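Local coordinates for ESX-5 secretion system protein EccC5 (Mycobacterium tuberculosis, PDB 6J18) that forms the C-terminal ATP-binding ATPase domain of the membrane-bound motor protein of the ESX-5 type VII secretion system, which exports EsxN and a number of PE_PGRS and PPE proteins, at residues 124-129 with 157-162. Residues are numbered along the deposited sequence; the frame is centred on the assembly and turned at random.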
loop_
_atom_site.group_PDB
_atom_site.type_symbol
_atom_site.label_atom_id
_atom_site.label_comp_id
_atom_site.label_asym_id
_atom_site.label_seq_id
_atom_site.Cartn_x
_atom_site.Cartn_y
_atom_site.Cartn_z
ATOM N N GLY A 124 1.803 5.292 -15.569
ATOM C CA GLY A 124 0.633 6.152 -15.551
ATOM C C GLY A 124 0.840 7.585 -15.093
ATOM O O GLY A 124 -0.131 8.302 -14.853
ATOM N N ALA A 125 2.094 8.013 -14.965
ATOM C CA ALA A 125 2.379 9.415 -14.670
ATOM C C ALA A 125 1.966 10.273 -15.861
ATOM O O ALA A 125 1.884 9.777 -16.980
ATOM C CB ALA A 125 3.849 9.614 -14.343
ATOM N N SER A 126 1.714 11.557 -15.618
ATOM C CA SER A 126 1.151 12.447 -16.638
ATOM C C SER A 126 1.957 12.499 -17.937
ATOM O O SER A 126 1.385 12.607 -19.022
ATOM C CB SER A 126 1.010 13.862 -16.073
ATOM O OG SER A 126 -0.000 13.912 -15.081
ATOM N N SER A 127 3.278 12.415 -17.825
ATOM C CA SER A 127 4.147 12.523 -18.993
ATOM C C SER A 127 4.406 11.174 -19.663
ATOM O O SER A 127 5.092 11.103 -20.683
ATOM C CB SER A 127 5.475 13.172 -18.602
ATOM O OG SER A 127 6.120 12.433 -17.581
ATOM N N ALA A 128 3.858 10.106 -19.091
ATOM C CA ALA A 128 4.022 8.771 -19.658
ATOM C C ALA A 128 3.187 8.630 -20.930
ATOM O O ALA A 128 2.196 9.337 -21.097
ATOM C CB ALA A 128 3.635 7.706 -18.634
ATOM N N PRO A 129 3.592 7.726 -21.840
ATOM C CA PRO A 129 2.857 7.508 -23.093
ATOM C C PRO A 129 1.528 6.787 -22.876
ATOM O O PRO A 129 1.312 6.245 -21.792
ATOM C CB PRO A 129 3.819 6.638 -23.908
ATOM C CG PRO A 129 4.612 5.912 -22.886
ATOM C CD PRO A 129 4.811 6.899 -21.774
ATOM N N TYR A 157 6.176 6.459 -13.615
ATOM C CA TYR A 157 5.192 5.939 -12.670
ATOM C C TYR A 157 4.913 6.943 -11.560
ATOM O O TYR A 157 3.764 7.147 -11.164
ATOM C CB TYR A 157 5.667 4.621 -12.054
ATOM C CG TYR A 157 5.528 3.424 -12.962
ATOM C CD1 TYR A 157 4.343 2.703 -13.016
ATOM C CD2 TYR A 157 6.582 3.014 -13.764
ATOM C CE1 TYR A 157 4.212 1.605 -13.845
ATOM C CE2 TYR A 157 6.463 1.921 -14.598
ATOM C CZ TYR A 157 5.277 1.220 -14.635
ATOM O OH TYR A 157 5.157 0.131 -15.466
ATOM N N VAL A 158 5.976 7.562 -11.057
ATOM C CA VAL A 158 5.864 8.485 -9.934
ATOM C C VAL A 158 5.417 9.865 -10.392
ATOM O O VAL A 158 6.206 10.638 -10.936
ATOM C CB VAL A 158 7.196 8.611 -9.175
ATOM C CG1 VAL A 158 7.039 9.549 -7.986
ATOM C CG2 VAL A 158 7.672 7.243 -8.716
ATOM N N GLU A 159 4.142 10.163 -10.172
ATOM C CA GLU A 159 3.581 11.461 -10.514
ATOM C C GLU A 159 4.140 12.544 -9.602
ATOM O O GLU A 159 4.642 13.568 -10.066
ATOM C CB GLU A 159 2.055 11.427 -10.414
ATOM C CG GLU A 159 1.359 12.751 -10.698
ATOM C CD GLU A 159 1.389 13.137 -12.166
ATOM O OE1 GLU A 159 1.858 12.325 -12.993
ATOM O OE2 GLU A 159 0.935 14.252 -12.494
ATOM N N ARG A 160 4.037 12.309 -8.298
ATOM C CA ARG A 160 4.538 13.250 -7.304
ATOM C C ARG A 160 5.178 12.514 -6.133
ATOM O O ARG A 160 4.720 11.445 -5.732
ATOM C CB ARG A 160 3.410 14.154 -6.796
ATOM C CG ARG A 160 2.879 15.146 -7.821
ATOM C CD ARG A 160 3.809 16.339 -7.982
ATOM N NE ARG A 160 3.382 17.478 -7.176
ATOM C CZ ARG A 160 3.925 17.821 -6.013
ATOM N NH1 ARG A 160 4.926 17.109 -5.510
ATOM N NH2 ARG A 160 3.468 18.875 -5.351
ATOM N N PHE A 161 6.246 13.087 -5.592
ATOM C CA PHE A 161 6.839 12.556 -4.372
ATOM C C PHE A 161 7.159 13.710 -3.430
ATOM O O PHE A 161 7.430 14.827 -3.874
ATOM C CB PHE A 161 8.089 11.715 -4.662
ATOM C CG PHE A 161 9.192 12.464 -5.355
ATOM C CD1 PHE A 161 10.169 13.120 -4.623
ATOM C CD2 PHE A 161 9.270 12.486 -6.738
ATOM C CE1 PHE A 161 11.190 13.801 -5.256
ATOM C CE2 PHE A 161 10.290 13.164 -7.376
ATOM C CZ PHE A 161 11.251 13.823 -6.636
ATOM N N ALA A 162 7.101 13.442 -2.130
ATOM C CA ALA A 162 7.305 14.480 -1.126
ATOM C C ALA A 162 8.192 13.979 0.005
ATOM O O ALA A 162 8.024 12.860 0.490
ATOM C CB ALA A 162 5.969 14.955 -0.584
#
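Tyr-157 begins the contact, its ring leaning obliquely past the backbone of Gly-124, where CD1 comes within 4.4 Å of the glycine N. This is the edge of the FtsK/SpoIIIE-type ATPase core, where strands 122-123 and 158-162 both run parallel to strand 137-143, and the loop leaving the first reaches the start of the second, away from the ATP pocket. The CB of Tyr-157 points away from that loop, and its side chain touches Pro-123 while OH is hydrogen-bonded to Tyr-121 O. The tyrosine N faces the methyl group of Ala-125, with a 4.0 Å separation from CB.

Val-158 also turns its side chain away, leaving its backbone near Ala-125: the carbonyl C is 4.3 Å from the methyl CB. The buried Ala-125 methyl thus lies between this main chain and the carboxylate of the next residue, with CB 3.6 Å from Glu-159 OE1.

At Glu-159 the chain turns a corner, and here the polar grip forms. CG stands anti to the backbone N, and a bend at chi2 (72°) brings the carboxylate up to Ser-126, second residue of the type I turn from Ala-125 to Ala-128. Both carboxylate oxygens are used, each on its syn side, by this one serine: backbone N and hydroxyl donate side by side, a two-pronged arrangement that fixes the rotation of the carboxylate. Ser-126 N reaches OE1 at 2.7 Å along a nearly straight N-H path (164°), while OG meets OE2 at 2.8 Å, 28° out of the carboxylate plane.

Beyond the corner, Arg-160 leaves the loop behind and turns to helix 165-180, where its NE forms a salt bridge with Glu-174 OE1.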